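Local coordinates for uncharacterized protein MJ0690 (Methanocaldococcus jannaschii, PDB 3K32), which is of unknown function but is a predicted tRNA methyltransferase subunit of the HUP superfamily, with a PP-loop-type motif, and may bind a nucleotide, at residues Val70-Asp75 / Ile87-Lys92. Sequence-based numbering, arbitrary orientation.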
ATOM      1  N   VAL B  70     -21.875  13.783 -10.840  1.00 26.90           N
ATOM      2  CA  VAL B  70     -22.750  13.019  -9.946  1.00 25.97           C
ATOM      3  C   VAL B  70     -24.106  12.719 -10.564  1.00 30.39           C
ATOM      4  O   VAL B  70     -24.703  11.679 -10.278  1.00 30.61           O
ATOM      5  CB  VAL B  70     -22.928  13.681  -8.551  1.00 38.26           C
ATOM      6  CG1 VAL B  70     -21.721  13.379  -7.677  1.00 25.55           C
ATOM      7  CG2 VAL B  70     -23.192  15.207  -8.665  1.00 17.77           C
ATOM      8  N   GLU B  71     -24.584  13.608 -11.428  1.00 26.89           N
ATOM      9  CA  GLU B  71     -25.831  13.351 -12.146  1.00 27.94           C
ATOM     10  C   GLU B  71     -25.722  12.013 -12.866  1.00 30.87           C
ATOM     11  O   GLU B  71     -26.648  11.195 -12.846  1.00 41.39           O
ATOM     12  CB  GLU B  71     -26.154  14.484 -13.123  1.00 32.89           C
ATOM     13  CG  GLU B  71     -26.590  15.775 -12.443  1.00 44.92           C
ATOM     14  CD  GLU B  71     -27.923  15.641 -11.707  1.00 57.99           C
ATOM     15  OE1 GLU B  71     -28.644  14.645 -11.946  1.00 66.74           O
ATOM     16  OE2 GLU B  71     -28.258  16.538 -10.897  1.00 49.33           O
ATOM     17  N   LYS B  72     -24.565  11.778 -13.470  1.00 24.54           N
ATOM     18  CA  LYS B  72     -24.328  10.541 -14.200  1.00 30.65           C
ATOM     19  C   LYS B  72     -24.137   9.347 -13.245  1.00 38.42           C
ATOM     20  O   LYS B  72     -24.585   8.226 -13.534  1.00 39.56           O
ATOM     21  CB  LYS B  72     -23.137  10.695 -15.146  1.00 28.11           C
ATOM     22  CG  LYS B  72     -22.758   9.414 -15.818  1.00 44.99           C
ATOM     23  CD  LYS B  72     -21.838   9.648 -16.988  1.00 62.38           C
ATOM     24  CE  LYS B  72     -21.733   8.384 -17.836  1.00 79.09           C
ATOM     25  NZ  LYS B  72     -23.073   7.864 -18.254  1.00 86.61           N
ATOM     26  N   ALA B  73     -23.488   9.587 -12.105  1.00 28.69           N
ATOM     27  CA  ALA B  73     -23.350   8.537 -11.100  1.00 22.87           C
ATOM     28  C   ALA B  73     -24.729   8.113 -10.657  1.00 27.29           C
ATOM     29  O   ALA B  73     -24.974   6.934 -10.403  1.00 32.93           O
ATOM     30  CB  ALA B  73     -22.540   9.011  -9.913  1.00 19.91           C
ATOM     31  N   ALA B  74     -25.627   9.089 -10.550  1.00 33.02           N
ATOM     32  CA  ALA B  74     -27.015   8.810 -10.207  1.00 37.33           C
ATOM     33  C   ALA B  74     -27.649   7.916 -11.286  1.00 32.41           C
ATOM     34  O   ALA B  74     -28.246   6.884 -10.975  1.00 28.04           O
ATOM     35  CB  ALA B  74     -27.795  10.098 -10.036  1.00 39.38           C
ATOM     36  N   ASP B  75     -27.475   8.283 -12.552  1.00 34.90           N
ATOM     37  CA  ASP B  75     -28.032   7.478 -13.637  1.00 35.22           C
ATOM     38  C   ASP B  75     -27.509   6.061 -13.512  1.00 42.27           C
ATOM     39  O   ASP B  75     -28.274   5.108 -13.565  1.00 54.56           O
ATOM     40  CB  ASP B  75     -27.698   8.059 -15.017  1.00 25.48           C
ATOM     41  CG  ASP B  75     -28.181   9.495 -15.190  1.00 39.08           C
ATOM     42  OD1 ASP B  75     -29.148   9.899 -14.511  1.00 43.49           O
ATOM     43  OD2 ASP B  75     -27.604  10.227 -16.025  1.00 41.71           O
ATOM     44  N   ILE B  87     -19.287   4.554  -8.361  1.00 16.65           N
ATOM     45  CA  ILE B  87     -18.185   5.073  -7.583  1.00 19.66           C
ATOM     46  C   ILE B  87     -16.912   5.073  -8.413  1.00 27.43           C
ATOM     47  O   ILE B  87     -16.182   6.065  -8.426  1.00 35.35           O
ATOM     48  CB  ILE B  87     -17.975   4.283  -6.284  1.00 34.07           C
ATOM     49  CG1 ILE B  87     -19.235   4.351  -5.420  1.00 35.84           C
ATOM     50  CG2 ILE B  87     -16.786   4.840  -5.505  1.00 39.17           C
ATOM     51  CD1 ILE B  87     -19.603   5.756  -4.991  1.00 29.28           C
ATOM     52  N   GLN B  88     -16.646   3.967  -9.107  1.00 32.49           N
ATOM     53  CA  GLN B  88     -15.490   3.909 -10.002  1.00 34.89           C
ATOM     54  C   GLN B  88     -15.496   5.130 -10.921  1.00 40.17           C
ATOM     55  O   GLN B  88     -14.517   5.896 -10.962  1.00 37.97           O
ATOM     56  CB  GLN B  88     -15.493   2.633 -10.857  1.00 30.21           C
ATOM     57  CG  GLN B  88     -14.668   1.497 -10.304  1.00 41.14           C
ATOM     58  CD  GLN B  88     -13.221   1.895 -10.027  1.00 41.19           C
ATOM     59  OE1 GLN B  88     -12.868   2.210  -8.896  1.00 37.60           O
ATOM     60  NE2 GLN B  88     -12.382   1.887 -11.062  1.00 34.44           N
ATOM     61  N   TYR B  89     -16.604   5.306 -11.646  1.00 20.15           N
ATOM     62  CA  TYR B  89     -16.682   6.354 -12.647  1.00 24.14           C
ATOM     63  C   TYR B  89     -16.371   7.736 -12.065  1.00 27.19           C
ATOM     64  O   TYR B  89     -15.630   8.504 -12.672  1.00 30.28           O
ATOM     65  CB  TYR B  89     -18.041   6.374 -13.383  1.00 24.34           C
ATOM     66  CG  TYR B  89     -18.287   7.714 -14.024  1.00 13.47           C
ATOM     67  CD1 TYR B  89     -17.663   8.064 -15.221  1.00 22.84           C
ATOM     68  CD2 TYR B  89     -19.090   8.666 -13.403  1.00 25.07           C
ATOM     69  CE1 TYR B  89     -17.844   9.325 -15.791  1.00 22.15           C
ATOM     70  CE2 TYR B  89     -19.280   9.926 -13.964  1.00 25.75           C
ATOM     71  CZ  TYR B  89     -18.660  10.249 -15.149  1.00 30.67           C
ATOM     72  OH  TYR B  89     -18.864  11.500 -15.690  1.00 39.72           O
ATOM     73  N   VAL B  90     -16.945   8.053 -10.905  1.00 26.27           N
ATOM     74  CA  VAL B  90     -16.736   9.362 -10.287  1.00 22.83           C
ATOM     75  C   VAL B  90     -15.267   9.536  -9.891  1.00 23.29           C
ATOM     76  O   VAL B  90     -14.618  10.504 -10.288  1.00 24.61           O
ATOM     77  CB  VAL B  90     -17.614   9.564  -9.029  1.00 24.76           C
ATOM     78  CG1 VAL B  90     -17.312  10.910  -8.370  1.00 22.75           C
ATOM     79  CG2 VAL B  90     -19.090   9.437  -9.366  1.00 19.66           C
ATOM     80  N   HIS B  91     -14.743   8.587  -9.121  1.00 19.07           N
ATOM     81  CA  HIS B  91     -13.372   8.687  -8.607  1.00 19.60           C
ATOM     82  C   HIS B  91     -12.326   8.802  -9.733  1.00 23.33           C
ATOM     83  O   HIS B  91     -11.407   9.626  -9.666  1.00 25.15           O
ATOM     84  CB  HIS B  91     -13.060   7.507  -7.677  1.00 19.61           C
ATOM     85  CG  HIS B  91     -11.759   7.642  -6.954  1.00 29.25           C
ATOM     86  ND1 HIS B  91     -11.605   8.442  -5.840  1.00 27.94           N
ATOM     87  CD2 HIS B  91     -10.547   7.093  -7.188  1.00 36.14           C
ATOM     88  CE1 HIS B  91     -10.360   8.368  -5.415  1.00 30.14           C
ATOM     89  NE2 HIS B  91      -9.691   7.559  -6.218  1.00 38.70           N
ATOM     90  N   LYS B  92     -12.483   7.977 -10.767  1.00 25.01           N
ATOM     91  CA  LYS B  92     -11.665   8.090 -11.964  1.00 27.55           C
ATOM     92  C   LYS B  92     -11.755   9.479 -12.588  1.00 29.74           C
ATOM     93  O   LYS B  92     -10.759  10.040 -13.038  1.00 39.62           O
ATOM     94  CB  LYS B  92     -12.091   7.054 -12.993  1.00 40.97           C
ATOM     95  CG  LYS B  92     -11.633   5.651 -12.675  1.00 47.86           C
ATOM     96  CD  LYS B  92     -11.989   4.717 -13.817  1.00 52.88           C
ATOM     97  CE  LYS B  92     -11.495   3.310 -13.552  1.00 55.94           C
ATOM     98  NZ  LYS B  92     -12.160   2.328 -14.451  1.00 56.40           N
TER
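Ala73 and Val90 mark the closest approach of segments 70-75 and 87-92, which run in broadly opposite directions, inclined to one another, with 6.7 Å between the CA atoms of this pair. The small side chain of Ala73 is consistent with so near an approach. Its CB meets Val90 CG2 at 3.5 Å, an apolar contact between two buried side chains. Val90 offers this branch because CG1 is anti to the backbone N (chi1 177°), which places CG2 beside that nitrogen and on the side of the opposing helix.

Nearer the surface, Tyr89 and Lys72 cross at about a right angle, the lysine chain passing over one face of the ring. The aliphatic part does the touching: Lys72 CD lies 3.7 Å from Tyr89 CZ and equally close to Tyr89 OH, while Lys72 CG rests 4.0 Å from Tyr89 CE2. The resulting CH-pi contact is off-centre, with Lys72 CD 4.2 Å from the centroid of the Tyr89 ring and 29° off its normal. The lysine runs extended to CE before bending at chi4 (54°), and Lys72 NZ ends 6.0 Å from the centroid of the Tyr89 ring, close to the ring normal but too distant for more than a weak cation-pi attraction. The Tyr89 side chain also touches Ile69 and Met76, and thus meets residues two turns apart on helix 68-80. Replacing Tyr89 with an alanine would probably open a gap between the helices and leave the Lys72 methylenes without the surface they lie on.

Helix 169-180 packs against Ala73 through Ile173. The paired helices 68-80 and 84-98 form the connection from edge strand 59-64 to strand 104-106, the long crossover past strands 32-39 and 8-12 that accompanies the 3-2-1-4-5 parallel sheet of the Rossmann-like HUP fold.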